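Local coordinates for microcin B17-processing protein McbD (Escherichia coli str. K-12 substr. MG1655, PDB 6GRH) that is needed to process the inactive microcin B17 precursor McbA into the active peptide antibiotic, at residues Asp145-Gly150 / Asp284-His289; Leu175-Gln180 / Glu304-Leu309; Asp215-Leu218 / His224-Leu227; Phe362-Asn367 / Ala371-Asn376; Lys377-Gly382 / Val387-Met392. The protein carries 1 engineered substitution. All blocks are in the same frame, centred on the assembly; numbering follows the deposited sequence. Where two conformers were deposited one is given.

Contact 1: Asp145-Gly150 / Asp284-His289; sequences DRDTCG and DSYQRH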
# COMPACT_ATOMS: atom_id res chain seq x y z
N ASP E 145 -45.24 -30.06 16.38
CA ASP E 145 -44.39 -29.95 15.19
C ASP E 145 -44.48 -28.56 14.56
O ASP E 145 -45.54 -28.14 14.12
CB ASP E 145 -44.75 -31.04 14.17
CG ASP E 145 -44.59 -32.44 14.74
OD1 ASP E 145 -43.53 -32.75 15.31
OD2 ASP E 145 -45.52 -33.26 14.66
N ARG E 146 -43.35 -27.84 14.56
CA ARG E 146 -43.23 -26.48 14.03
C ARG E 146 -42.18 -26.43 12.93
O ARG E 146 -41.25 -27.24 12.90
CB ARG E 146 -42.72 -25.53 15.13
CG ARG E 146 -43.67 -25.11 16.24
CD ARG E 146 -43.92 -26.11 17.33
NE ARG E 146 -42.76 -26.93 17.68
CZ ARG E 146 -41.74 -26.56 18.46
NH1 ARG E 146 -41.67 -25.34 19.00
NH2 ARG E 146 -40.76 -27.44 18.68
N ASP E 147 -42.29 -25.44 12.05
CA ASP E 147 -41.25 -25.16 11.05
C ASP E 147 -41.37 -23.74 10.54
O ASP E 147 -42.23 -22.99 11.01
CB ASP E 147 -41.26 -26.21 9.92
CG ASP E 147 -42.46 -26.11 8.98
OD1 ASP E 147 -43.12 -25.04 8.88
OD2 ASP E 147 -42.74 -27.14 8.34
N THR E 148 -40.52 -23.38 9.57
CA THR E 148 -40.41 -22.01 9.12
C THR E 148 -41.19 -21.68 7.84
O THR E 148 -40.88 -20.69 7.19
CB THR E 148 -38.92 -21.65 8.85
OG1 THR E 148 -38.40 -22.52 7.84
CG2 THR E 148 -38.10 -21.76 10.09
N CYS E 149 -42.18 -22.50 7.47
CA CYS E 149 -43.01 -22.20 6.27
C CYS E 149 -43.65 -20.83 6.36
O CYS E 149 -44.20 -20.46 7.39
CB CYS E 149 -44.13 -23.22 6.09
SG CYS E 149 -43.51 -24.83 5.60
N GLY E 150 -43.53 -20.08 5.27
CA GLY E 150 -44.09 -18.76 5.18
C GLY E 150 -43.32 -17.64 5.86
O GLY E 150 -43.80 -16.52 5.89
N ASP E 284 -30.76 -30.46 12.85
CA ASP E 284 -32.09 -30.14 12.33
C ASP E 284 -32.75 -31.40 11.74
O ASP E 284 -32.20 -32.05 10.86
CB ASP E 284 -31.94 -29.06 11.25
CG ASP E 284 -33.27 -28.57 10.71
OD1 ASP E 284 -34.03 -29.37 10.17
OD2 ASP E 284 -33.54 -27.36 10.78
N SER E 285 -33.95 -31.72 12.22
CA SER E 285 -34.61 -32.95 11.80
C SER E 285 -34.99 -32.95 10.30
O SER E 285 -34.93 -34.01 9.67
CB SER E 285 -35.83 -33.24 12.67
OG SER E 285 -36.73 -32.16 12.52
N TYR E 286 -35.34 -31.78 9.74
CA TYR E 286 -35.64 -31.66 8.29
C TYR E 286 -34.36 -31.92 7.47
O TYR E 286 -34.40 -32.62 6.47
CB TYR E 286 -36.24 -30.28 7.93
CG TYR E 286 -37.70 -30.07 8.27
CD1 TYR E 286 -38.36 -30.86 9.23
CD2 TYR E 286 -38.43 -29.05 7.64
CE1 TYR E 286 -39.70 -30.65 9.54
CE2 TYR E 286 -39.77 -28.83 7.95
CZ TYR E 286 -40.41 -29.64 8.89
OH TYR E 286 -41.73 -29.44 9.20
N GLN E 287 -33.23 -31.39 7.93
CA GLN E 287 -31.96 -31.64 7.25
C GLN E 287 -31.55 -33.11 7.35
O GLN E 287 -31.09 -33.67 6.37
CB GLN E 287 -30.83 -30.75 7.79
CG GLN E 287 -31.01 -29.27 7.49
CD GLN E 287 -29.85 -28.42 8.00
OE1 GLN E 287 -28.97 -28.91 8.72
NE2 GLN E 287 -29.83 -27.14 7.60
N ARG E 288 -31.75 -33.72 8.52
CA ARG E 288 -31.50 -35.16 8.71
C ARG E 288 -32.37 -35.99 7.77
O ARG E 288 -31.89 -36.89 7.09
CB ARG E 288 -31.73 -35.58 10.19
CG ARG E 288 -31.20 -36.97 10.55
CD ARG E 288 -31.34 -37.30 12.05
NE ARG E 288 -30.67 -36.29 12.87
CZ ARG E 288 -31.25 -35.36 13.64
NH1 ARG E 288 -32.58 -35.29 13.83
NH2 ARG E 288 -30.47 -34.50 14.30
N HIS E 289 -33.66 -35.68 7.73
CA HIS E 289 -34.58 -36.37 6.82
C HIS E 289 -34.15 -36.18 5.34
O HIS E 289 -34.08 -37.14 4.58
CB HIS E 289 -36.02 -35.90 7.02
CG HIS E 289 -36.99 -36.48 6.04
ND1 HIS E 289 -37.41 -37.79 6.10
CD2 HIS E 289 -37.59 -35.95 4.94
CE1 HIS E 289 -38.24 -38.04 5.10
NE2 HIS E 289 -38.38 -36.93 4.39

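Contact 2: Leu175-Gln180 / Glu304-Leu309; sequences LLYWLQ and ENTVLL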
# COMPACT_ATOMS: atom_id res chain seq x y z
N LEU E 175 -46.76 -29.46 -1.03
CA LEU E 175 -47.53 -30.45 -0.28
C LEU E 175 -48.67 -31.06 -1.08
O LEU E 175 -48.88 -32.26 -1.03
CB LEU E 175 -48.08 -29.86 1.02
CG LEU E 175 -47.02 -29.61 2.08
CD1 LEU E 175 -47.50 -28.57 3.10
CD2 LEU E 175 -46.61 -30.90 2.77
N LEU E 176 -49.40 -30.24 -1.83
CA LEU E 176 -50.46 -30.76 -2.70
C LEU E 176 -49.88 -31.69 -3.78
O LEU E 176 -50.42 -32.78 -4.02
CB LEU E 176 -51.28 -29.65 -3.34
CG LEU E 176 -52.58 -30.21 -3.94
CD1 LEU E 176 -53.50 -30.70 -2.83
CD2 LEU E 176 -53.29 -29.18 -4.80
N TYR E 177 -48.78 -31.27 -4.40
CA TYR E 177 -48.05 -32.11 -5.37
C TYR E 177 -47.56 -33.42 -4.75
O TYR E 177 -47.75 -34.50 -5.32
CB TYR E 177 -46.85 -31.36 -5.94
CG TYR E 177 -45.90 -32.23 -6.73
CD1 TYR E 177 -46.26 -32.72 -7.98
CD2 TYR E 177 -44.66 -32.56 -6.24
CE1 TYR E 177 -45.40 -33.51 -8.72
CE2 TYR E 177 -43.79 -33.35 -6.97
CZ TYR E 177 -44.15 -33.82 -8.21
OH TYR E 177 -43.29 -34.60 -8.92
N TRP E 178 -46.93 -33.31 -3.58
CA TRP E 178 -46.49 -34.48 -2.82
C TRP E 178 -47.65 -35.46 -2.59
O TRP E 178 -47.54 -36.64 -2.93
CB TRP E 178 -45.91 -34.04 -1.48
CG TRP E 178 -45.56 -35.17 -0.55
CD1 TRP E 178 -46.05 -35.37 0.72
CD2 TRP E 178 -44.65 -36.23 -0.79
NE1 TRP E 178 -45.48 -36.48 1.28
CE2 TRP E 178 -44.61 -37.03 0.37
CE3 TRP E 178 -43.83 -36.58 -1.88
CZ2 TRP E 178 -43.80 -38.17 0.48
CZ3 TRP E 178 -43.02 -37.71 -1.77
CH2 TRP E 178 -43.02 -38.49 -0.60
N LEU E 179 -48.77 -34.97 -2.08
CA LEU E 179 -49.89 -35.83 -1.69
C LEU E 179 -50.64 -36.46 -2.87
O LEU E 179 -51.06 -37.61 -2.77
CB LEU E 179 -50.86 -35.08 -0.79
CG LEU E 179 -50.25 -34.71 0.57
CD1 LEU E 179 -51.09 -33.66 1.29
CD2 LEU E 179 -50.02 -35.93 1.44
N GLN E 180 -50.81 -35.72 -3.95
CA GLN E 180 -51.65 -36.13 -5.09
C GLN E 180 -50.89 -36.56 -6.34
O GLN E 180 -51.45 -37.23 -7.20
CB GLN E 180 -52.61 -35.00 -5.45
CG GLN E 180 -53.55 -34.66 -4.30
CD GLN E 180 -54.70 -33.77 -4.72
OE1 GLN E 180 -55.86 -34.16 -4.62
NE2 GLN E 180 -54.38 -32.58 -5.19
N GLU E 304 -42.00 -40.90 -11.62
CA GLU E 304 -42.90 -41.96 -12.07
C GLU E 304 -44.34 -41.83 -11.54
O GLU E 304 -45.27 -42.39 -12.14
CB GLU E 304 -42.32 -43.33 -11.70
CG GLU E 304 -41.00 -43.68 -12.38
CD GLU E 304 -40.53 -45.08 -12.04
OE1 GLU E 304 -41.40 -45.94 -11.76
OE2 GLU E 304 -39.31 -45.34 -12.04
N ASN E 305 -44.54 -41.11 -10.43
CA ASN E 305 -45.88 -40.85 -9.88
C ASN E 305 -46.44 -39.46 -10.21
O ASN E 305 -47.49 -39.08 -9.68
CB ASN E 305 -45.88 -41.07 -8.36
CG ASN E 305 -45.83 -42.54 -8.00
OD1 ASN E 305 -46.87 -43.22 -8.02
ND2 ASN E 305 -44.64 -43.04 -7.71
N THR E 306 -45.77 -38.71 -11.09
CA THR E 306 -46.27 -37.40 -11.53
C THR E 306 -47.20 -37.50 -12.75
O THR E 306 -46.85 -38.10 -13.77
CB THR E 306 -45.10 -36.45 -11.81
OG1 THR E 306 -44.35 -36.28 -10.60
CG2 THR E 306 -45.59 -35.08 -12.31
N VAL E 307 -48.39 -36.91 -12.63
CA VAL E 307 -49.37 -36.84 -13.72
C VAL E 307 -49.49 -35.38 -14.12
O VAL E 307 -49.69 -34.52 -13.27
CB VAL E 307 -50.75 -37.39 -13.28
CG1 VAL E 307 -51.82 -37.10 -14.32
CG2 VAL E 307 -50.67 -38.89 -13.02
N LEU E 308 -49.36 -35.10 -15.40
CA LEU E 308 -49.42 -33.74 -15.92
C LEU E 308 -50.83 -33.42 -16.41
O LEU E 308 -51.43 -34.23 -17.12
CB LEU E 308 -48.41 -33.59 -17.05
CG LEU E 308 -46.95 -33.91 -16.70
CD1 LEU E 308 -46.07 -33.86 -17.93
CD2 LEU E 308 -46.43 -32.96 -15.62
N LEU E 309 -51.36 -32.25 -16.03
CA LEU E 309 -52.64 -31.77 -16.60
C LEU E 309 -52.50 -31.54 -18.12
O LEU E 309 -53.41 -31.85 -18.86
CB LEU E 309 -53.15 -30.49 -15.90

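Contact 3: Asp215-Leu218 / His224-Leu227; sequences DITL and HAVL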
# COMPACT_ATOMS: atom_id res chain seq x y z
N ASP E 215 -44.04 -27.44 -13.38
CA ASP E 215 -44.87 -26.38 -12.79
C ASP E 215 -45.89 -27.07 -11.87
O ASP E 215 -46.80 -27.74 -12.37
CB ASP E 215 -45.56 -25.58 -13.90
CG ASP E 215 -46.34 -24.38 -13.36
OD1 ASP E 215 -47.16 -24.54 -12.43
OD2 ASP E 215 -46.16 -23.26 -13.89
N ILE E 216 -45.74 -26.90 -10.55
CA ILE E 216 -46.64 -27.50 -9.56
C ILE E 216 -47.55 -26.47 -8.87
O ILE E 216 -48.14 -26.78 -7.85
CB ILE E 216 -45.88 -28.31 -8.48
CG1 ILE E 216 -44.88 -27.43 -7.72
CG2 ILE E 216 -45.16 -29.50 -9.11
CD1 ILE E 216 -44.55 -27.96 -6.34
N THR E 217 -47.68 -25.26 -9.43
CA THR E 217 -48.49 -24.20 -8.84
C THR E 217 -49.86 -24.71 -8.39
O THR E 217 -50.49 -25.43 -9.14
CB THR E 217 -48.73 -23.12 -9.89
OG1 THR E 217 -47.50 -22.83 -10.55
CG2 THR E 217 -49.32 -21.85 -9.25
N LEU E 218 -50.33 -24.30 -7.21
CA LEU E 218 -51.70 -24.63 -6.77
C LEU E 218 -52.65 -24.37 -7.93
O LEU E 218 -52.54 -23.32 -8.56
CB LEU E 218 -52.15 -23.75 -5.60
CG LEU E 218 -51.64 -24.09 -4.20
CD1 LEU E 218 -52.30 -23.15 -3.22
CD2 LEU E 218 -51.93 -25.52 -3.85
N HIS E 224 -46.24 -18.88 -10.71
CA HIS E 224 -45.66 -20.16 -11.09
C HIS E 224 -44.77 -20.68 -9.98
O HIS E 224 -43.81 -19.99 -9.59
CB HIS E 224 -44.87 -20.01 -12.39
CG HIS E 224 -45.71 -19.57 -13.55
ND1 HIS E 224 -46.43 -20.45 -14.33
CD2 HIS E 224 -45.99 -18.33 -14.03
CE1 HIS E 224 -47.10 -19.78 -15.25
NE2 HIS E 224 -46.86 -18.49 -15.09
N ALA E 225 -45.10 -21.85 -9.45
CA ALA E 225 -44.22 -22.58 -8.52
C ALA E 225 -43.52 -23.63 -9.35
O ALA E 225 -44.15 -24.52 -9.88
CB ALA E 225 -45.02 -23.23 -7.43
N VAL E 226 -42.21 -23.50 -9.49
CA VAL E 226 -41.47 -24.41 -10.34
C VAL E 226 -40.60 -25.33 -9.49
O VAL E 226 -39.81 -24.84 -8.69
CB VAL E 226 -40.62 -23.64 -11.37
CG1 VAL E 226 -39.75 -24.59 -12.17
CG2 VAL E 226 -41.56 -22.88 -12.32
N LEU E 227 -40.77 -26.64 -9.67
CA LEU E 227 -40.04 -27.65 -8.93
C LEU E 227 -39.03 -28.24 -9.89
O LEU E 227 -39.41 -28.72 -10.95
CB LEU E 227 -40.98 -28.77 -8.46
CG LEU E 227 -40.37 -29.90 -7.63
CD1 LEU E 227 -39.85 -29.41 -6.30
CD2 LEU E 227 -41.39 -31.01 -7.44

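Contact 4: Phe362-Asn367 / Ala371-Asn376; sequences FFLHMN and AININN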
# COMPACT_ATOMS: atom_id res chain seq x y z
N PHE E 362 -55.12 -23.93 5.44
CA PHE E 362 -54.12 -24.55 4.59
C PHE E 362 -53.25 -25.40 5.52
O PHE E 362 -53.48 -25.44 6.75
CB PHE E 362 -53.27 -23.47 3.92
CG PHE E 362 -53.99 -22.67 2.84
CD1 PHE E 362 -54.87 -21.65 3.18
CD2 PHE E 362 -53.73 -22.89 1.50
CE1 PHE E 362 -55.52 -20.91 2.21
CE2 PHE E 362 -54.38 -22.15 0.52
CZ PHE E 362 -55.26 -21.15 0.87
N PHE E 363 -52.25 -26.08 4.97
CA PHE E 363 -51.29 -26.79 5.83
C PHE E 363 -50.53 -25.83 6.75
O PHE E 363 -49.99 -24.82 6.30
CB PHE E 363 -50.33 -27.63 5.00
CG PHE E 363 -51.01 -28.75 4.28
CD1 PHE E 363 -51.34 -29.91 4.97
CD2 PHE E 363 -51.35 -28.63 2.95
CE1 PHE E 363 -51.97 -30.95 4.33
CE2 PHE E 363 -51.98 -29.67 2.30
CZ PHE E 363 -52.31 -30.83 2.98
N LEU E 364 -50.53 -26.12 8.05
CA LEU E 364 -49.82 -25.26 9.03
C LEU E 364 -48.31 -25.46 8.99
O LEU E 364 -47.57 -24.57 9.39
CB LEU E 364 -50.37 -25.48 10.45
CG LEU E 364 -51.67 -24.72 10.74
CD1 LEU E 364 -52.28 -25.15 12.06
CD2 LEU E 364 -51.49 -23.21 10.74
N HIS E 365 -47.86 -26.61 8.54
CA HIS E 365 -46.44 -26.86 8.36
C HIS E 365 -46.27 -27.97 7.32
O HIS E 365 -47.27 -28.48 6.83
CB HIS E 365 -45.81 -27.24 9.71
CG HIS E 365 -46.38 -28.47 10.32
ND1 HIS E 365 -46.08 -29.73 9.87
CD2 HIS E 365 -47.20 -28.63 11.39
CE1 HIS E 365 -46.71 -30.62 10.62
NE2 HIS E 365 -47.38 -29.98 11.56
N MET E 366 -45.04 -28.35 6.99
CA MET E 366 -44.81 -29.24 5.84
C MET E 366 -44.43 -30.68 6.16
O MET E 366 -44.06 -31.43 5.24
CB MET E 366 -43.79 -28.60 4.89
CG MET E 366 -42.33 -28.69 5.29
SD MET E 366 -41.27 -28.04 3.99
CE MET E 366 -41.33 -29.33 2.75
N ASN E 367 -44.50 -31.07 7.43
CA ASN E 367 -44.18 -32.43 7.83
C ASN E 367 -45.45 -33.29 8.00
O ASN E 367 -46.02 -33.36 9.09
CB ASN E 367 -43.39 -32.40 9.14
CG ASN E 367 -42.97 -33.77 9.61
OD1 ASN E 367 -43.10 -34.76 8.89
ND2 ASN E 367 -42.45 -33.84 10.84
N ALA E 371 -47.57 -34.27 13.34
CA ALA E 371 -48.93 -33.91 13.73
C ALA E 371 -49.38 -32.68 12.91
O ALA E 371 -48.96 -31.54 13.15
CB ALA E 371 -48.96 -33.62 15.22
N ILE E 372 -50.24 -32.93 11.92
CA ILE E 372 -50.57 -31.94 10.90
C ILE E 372 -52.08 -31.86 10.66
O ILE E 372 -52.81 -32.84 10.91
CB ILE E 372 -49.83 -32.28 9.58
CG1 ILE E 372 -49.79 -31.06 8.64
CG2 ILE E 372 -50.45 -33.51 8.91
CD1 ILE E 372 -48.83 -31.21 7.48
N ASN E 373 -52.54 -30.69 10.22
CA ASN E 373 -53.95 -30.50 9.87
C ASN E 373 -54.21 -30.99 8.44
O ASN E 373 -54.41 -30.21 7.51
CB ASN E 373 -54.43 -29.06 10.13
CG ASN E 373 -53.70 -28.01 9.31
OD1 ASN E 373 -52.46 -28.02 9.21
ND2 ASN E 373 -54.46 -27.07 8.75
N ILE E 374 -54.23 -32.31 8.29
CA ILE E 374 -54.38 -32.97 6.99
C ILE E 374 -55.68 -32.59 6.25
O ILE E 374 -55.69 -32.51 5.01
CB ILE E 374 -54.25 -34.51 7.15
CG1 ILE E 374 -53.98 -35.20 5.80
CG2 ILE E 374 -55.48 -35.11 7.84
CD1 ILE E 374 -52.66 -34.83 5.17
N ASN E 375 -56.75 -32.34 7.01
CA ASN E 375 -58.03 -31.94 6.43
C ASN E 375 -58.16 -30.43 6.52
O ASN E 375 -58.25 -29.87 7.61
CB ASN E 375 -59.18 -32.63 7.15
CG ASN E 375 -59.13 -34.15 7.03
OD1 ASN E 375 -58.56 -34.69 6.08
ND2 ASN E 375 -59.76 -34.84 7.98
N ASN E 376 -58.15 -29.77 5.36
CA ASN E 376 -58.14 -28.31 5.29
C ASN E 376 -58.83 -27.88 3.98
O ASN E 376 -59.48 -28.72 3.34
CB ASN E 376 -56.69 -27.76 5.48
CG ASN E 376 -55.69 -28.35 4.49
OD1 ASN E 376 -55.92 -28.35 3.28
ND2 ASN E 376 -54.57 -28.84 5.01

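Contact 5: Lys377-Gly382 / Val387-Met392; sequences KIYHTG and VRESKM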
# COMPACT_ATOMS: atom_id res chain seq x y z
N LYS E 377 -58.74 -26.60 3.59
CA LYS E 377 -59.45 -26.15 2.38
C LYS E 377 -58.84 -26.57 1.05
O LYS E 377 -59.48 -26.39 0.01
CB LYS E 377 -59.67 -24.63 2.40
CG LYS E 377 -60.59 -24.16 3.51
CD LYS E 377 -62.03 -24.59 3.28
CE LYS E 377 -62.96 -24.22 4.43
NZ LYS E 377 -62.77 -22.82 4.91
N ILE E 378 -57.64 -27.15 1.04
CA ILE E 378 -57.05 -27.66 -0.22
C ILE E 378 -56.78 -29.17 -0.25
O ILE E 378 -56.34 -29.70 -1.28
CB ILE E 378 -55.77 -26.90 -0.60
CG1 ILE E 378 -54.67 -27.11 0.45
CG2 ILE E 378 -56.08 -25.42 -0.76
CD1 ILE E 378 -53.30 -26.71 -0.02
N TYR E 379 -57.03 -29.86 0.85
CA TYR E 379 -56.85 -31.31 0.89
C TYR E 379 -57.74 -31.93 1.96
O TYR E 379 -58.04 -31.30 2.97
CB TYR E 379 -55.38 -31.64 1.12
CG TYR E 379 -55.05 -33.10 0.92
CD1 TYR E 379 -54.83 -33.61 -0.35
CD2 TYR E 379 -54.96 -33.97 2.01
CE1 TYR E 379 -54.51 -34.94 -0.54
CE2 TYR E 379 -54.64 -35.31 1.83
CZ TYR E 379 -54.42 -35.79 0.54
OH TYR E 379 -54.13 -37.13 0.34
N HIS E 380 -58.19 -33.16 1.71
CA HIS E 380 -58.88 -33.98 2.71
C HIS E 380 -58.31 -35.39 2.61
O HIS E 380 -58.00 -35.84 1.50
CB HIS E 380 -60.40 -33.99 2.48
CG HIS E 380 -61.19 -34.39 3.69
ND1 HIS E 380 -61.57 -35.70 3.94
CD2 HIS E 380 -61.67 -33.66 4.73
CE1 HIS E 380 -62.26 -35.75 5.07
NE2 HIS E 380 -62.32 -34.53 5.57
N THR E 381 -58.15 -36.06 3.75
CA THR E 381 -57.69 -37.46 3.79
C THR E 381 -58.39 -38.31 2.73
O THR E 381 -59.61 -38.23 2.57
CB THR E 381 -57.93 -38.11 5.17
OG1 THR E 381 -57.14 -37.44 6.15
CG2 THR E 381 -57.54 -39.60 5.17
N GLY E 382 -57.61 -39.09 1.99
CA GLY E 382 -58.15 -39.96 0.95
C GLY E 382 -58.19 -39.38 -0.46
O GLY E 382 -58.43 -40.12 -1.41
N VAL E 387 -49.95 -43.66 1.21
CA VAL E 387 -48.61 -43.66 1.82
C VAL E 387 -47.98 -42.27 1.96
O VAL E 387 -47.29 -42.01 2.95
CB VAL E 387 -47.59 -44.61 1.11
CG1 VAL E 387 -47.85 -46.06 1.50
CG2 VAL E 387 -47.60 -44.43 -0.41
N ARG E 388 -48.24 -41.39 1.00
CA ARG E 388 -47.70 -40.03 1.05
C ARG E 388 -48.29 -39.23 2.23
O ARG E 388 -47.63 -38.32 2.73
CB ARG E 388 -47.94 -39.25 -0.25
CG ARG E 388 -47.42 -39.90 -1.53
CD ARG E 388 -45.99 -39.54 -1.79
NE ARG E 388 -45.41 -40.02 -3.05
CZ ARG E 388 -45.32 -39.34 -4.19
NH1 ARG E 388 -45.87 -38.13 -4.34
NH2 ARG E 388 -44.70 -39.89 -5.22
N GLU E 389 -49.51 -39.57 2.67
CA GLU E 389 -50.16 -38.84 3.78
C GLU E 389 -49.47 -39.03 5.14
O GLU E 389 -49.69 -38.23 6.05
CB GLU E 389 -51.64 -39.21 3.91
CG GLU E 389 -52.50 -38.80 2.72
CD GLU E 389 -53.94 -39.27 2.84
OE1 GLU E 389 -54.17 -40.43 3.28
OE2 GLU E 389 -54.85 -38.50 2.49
N SER E 390 -48.67 -40.09 5.27
CA SER E 390 -47.90 -40.37 6.48
C SER E 390 -46.37 -40.20 6.33
O SER E 390 -45.65 -40.51 7.26
CB SER E 390 -48.19 -41.80 6.92
OG SER E 390 -47.75 -42.73 5.92
N LYS E 391 -45.88 -39.71 5.19
CA LYS E 391 -44.45 -39.62 4.92
C LYS E 391 -44.07 -38.18 4.64
O LYS E 391 -44.76 -37.49 3.88
CB LYS E 391 -44.09 -40.42 3.68
CG LYS E 391 -43.67 -41.86 3.90
CD LYS E 391 -43.04 -42.44 2.62
CE LYS E 391 -41.67 -41.83 2.33
NZ LYS E 391 -40.91 -42.53 1.25
N MET E 392 -42.96 -37.72 5.18
CA MET E 392 -42.54 -36.37 4.87
C MET E 392 -41.99 -36.27 3.44
O MET E 392 -41.21 -37.11 3.00
CB MET E 392 -41.52 -35.85 5.86
CG MET E 392 -41.15 -34.43 5.53
SD MET E 392 -40.40 -33.57 6.89
CE MET E 392 -40.01 -32.04 6.02

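Contact 1: Asp145-Gly150 / Asp284-His289
Y286 meets D147 across this contact, reaching out from the first turn of helix 285-292. Just ahead of that turn stands the N-cap, D284, whose OD1 takes the N-H of Q287 at 3.1 Å from above the carboxylate plane and adds a weak bond from Y286 N. At Y286 the ring leaves with CG anti to the carbonyl carbon (chi1 -77°) and heads for the loop 145-150. Its OH donates to D147 OD2 at 2.7 Å, on the anti side of the carboxylate. OD2 lies close to the ring plane at its edge, yet carboxylate and ring are turned 80° to each other. Within the YcaO fold this joins the helix to the loop that leads into strand 151-154. D147 also builds an Asx turn there, OD1 accepting from C149 N at 3.1 Å; OD2 has M366 N as a second donor, so both oxygens are gripped and the carboxylate's rotation is set. Farther along the helix, H289 bonds through NE2 to M392 O.

Contact 2: Leu175-Gln180 / Glu304-Leu309
Y177 and T306 join the end of helix 157-180 to the loop residue just before the short edge strand 307-308 of the mixed sheet in this YcaO fold, through a single hydroxyl-to-hydroxyl hydrogen bond. Y177 OH donates to T306 OG1 at 2.6 Å, and OG1 in turn bonds to L302 O in helix 296-304, giving a relay from the tyrosine through the threonine to a backbone carbonyl. The tyrosine's CB leaves the helix beside the threonine rather than straight at it; with CG anti to the backbone N (chi1 169°) the ring then swings over, and only its far end closes the gap. On the other side, T306 sets OG1 anti to its own carbonyl carbon (chi1 -61°), and this same rotation turns CG2 to the ring. The methyl lies in the ring plane at its edge, 3.9 Å from Y177 CE1, while the two side chains run roughly at right angles. Hydroxyl and methyl of the threonine thus both meet the phenol's rim. The rest of the buried ring is packed by apolar neighbours: F214, I216 and L227 from the sheet side, and L302 from the helix before T306. Its closest approach to T306 beyond the hydroxyl is from CZ, 3.4 Å from T306 OG1.

Contact 3: Asp215-Leu218 / His224-Leu227
D215 and H224 face each other where D215, in an antiparallel non-hydrogen-bonded pair with V226, ends the paired part of a beta hairpin of the mixed sheet and the chain turns into its loop. The tight part is polar. D215 turns its carboxylate away from its own N (chi1 -175°), which carries OD2 to H224 ND1 at 2.9 Å, a nearly straight bond (170°) in the imidazole plane, although carboxylate and ring stand 82° apart. H224 NE2 is taken by S323 OG, which leaves both ring nitrogens engaged. OD1 receives the hydroxyl of T217 at 2.6 Å and its N-H, both from one face of the carboxylate; the latter closes an Asx turn, and N184 ND2 is a further partner. T217 OG1 then accepts A225 N at 2.8 Å, passing the chain of bonds back to the strand. No solvent side exists, since all the touching residues are buried; the looser part is apolar, with I216 CG1 4.2 Å from L227 CB. Beside it, I216 N donates to A225 O at 2.9 Å.

Contact 4: Phe362-Asn367 / Ala371-Asn376
N373 grips the backbone of the 362-367 segment with both ends of its amide: ND2 donates to F362 O at 2.8 Å, and OD1 takes L364 N at 2.9 Å on an in-plane lone pair. The second anchor is H365, whose NE2 donates to A371 O at 2.7 Å, from above the carbonyl plane. I372 CG1 covers one face of that imidazole, offset toward the rim, and its CD1 reaches F363 CD1 at 3.8 Å. Over the centre of the F363 ring sits N376 ND2, 3.3 Å above the plane, its amide turned 87° to the ring. Two loop arms of the YcaO fold, running roughly antiparallel, are thus pinned together without strand pairing; N373 is the centre of an inverse gamma turn. Behind these groups, N376 ND2 is held by N373 O, and H365 ND1 accepts N367 N at 3.2 Å. H365 O is buried here with no partner. Farther out, L175 and L179 of helix 157-180 back F363, and D145 OD2 takes A371 N.

Contact 5: Lys377-Gly382 / Val387-Met392
In the C-terminal tail of the YcaO fold, two loop segments close on each other through the carboxylate of E389, which meets Y379 and G382. OE2 does the work. It accepts the hydroxyl of Y379, OH to OE2 2.6 Å, arriving from above the carboxylate plane, and the backbone N-H of G382, N to OE2 2.9 Å, on its syn lone pair. G382 has a positive phi (93°), and at its backbone angles a CB would be jammed against the carbonyl O of T381. Y379 stretches its ring away from its own backbone N (chi1 -169°) to bring the hydroxyl across; OE2 lies at the ring's edge, near its plane, while carboxylate and ring are turned 83° apart. The phenol oxygen also accepts from G384 N, and L176 and L179 flank the ring. T381 CA comes to 3.3 Å from E389 OE2, its CG2 staying at 4.0 Å. E389 OE1 forms a salt bridge with K386; together with the two donors on OE2 it probably favours the ionised acid. One carboxylate oxygen bridging a tyrosine hydroxyl and a backbone N-H is a side-chain-to-backbone loop closure, here tying off a turn in the C-terminal part of the YcaO fold.

In the fold
Contacts 3 and 4 are buried, whereas 1, 2 and 5 are partly so, and contact 5 reaches solvent. Helix 157-180 is shared by contacts 2 to 5: contact 2 starts from it, contact 3 packs on its Y177, contact 4 leans F363 on L175 and L179, and contact 5 ties to W178 through R388 and K391. Contacts 1 and 4 meet through D145 and D147, which bond to A371 N and M366 N; H289 links contact 1 to M392 of contact 5. N375 and T381 join contacts 4 and 5. The chemistry shifts with place: an imidazole-carboxylate network in the hairpin, amide-to-backbone bonds in the buried loop, one tyrosine hydroxyl bond across each of 1 and 2, to a carboxylate and a threonine, and a glutamate shared by a tyrosine and a backbone N-H in 5.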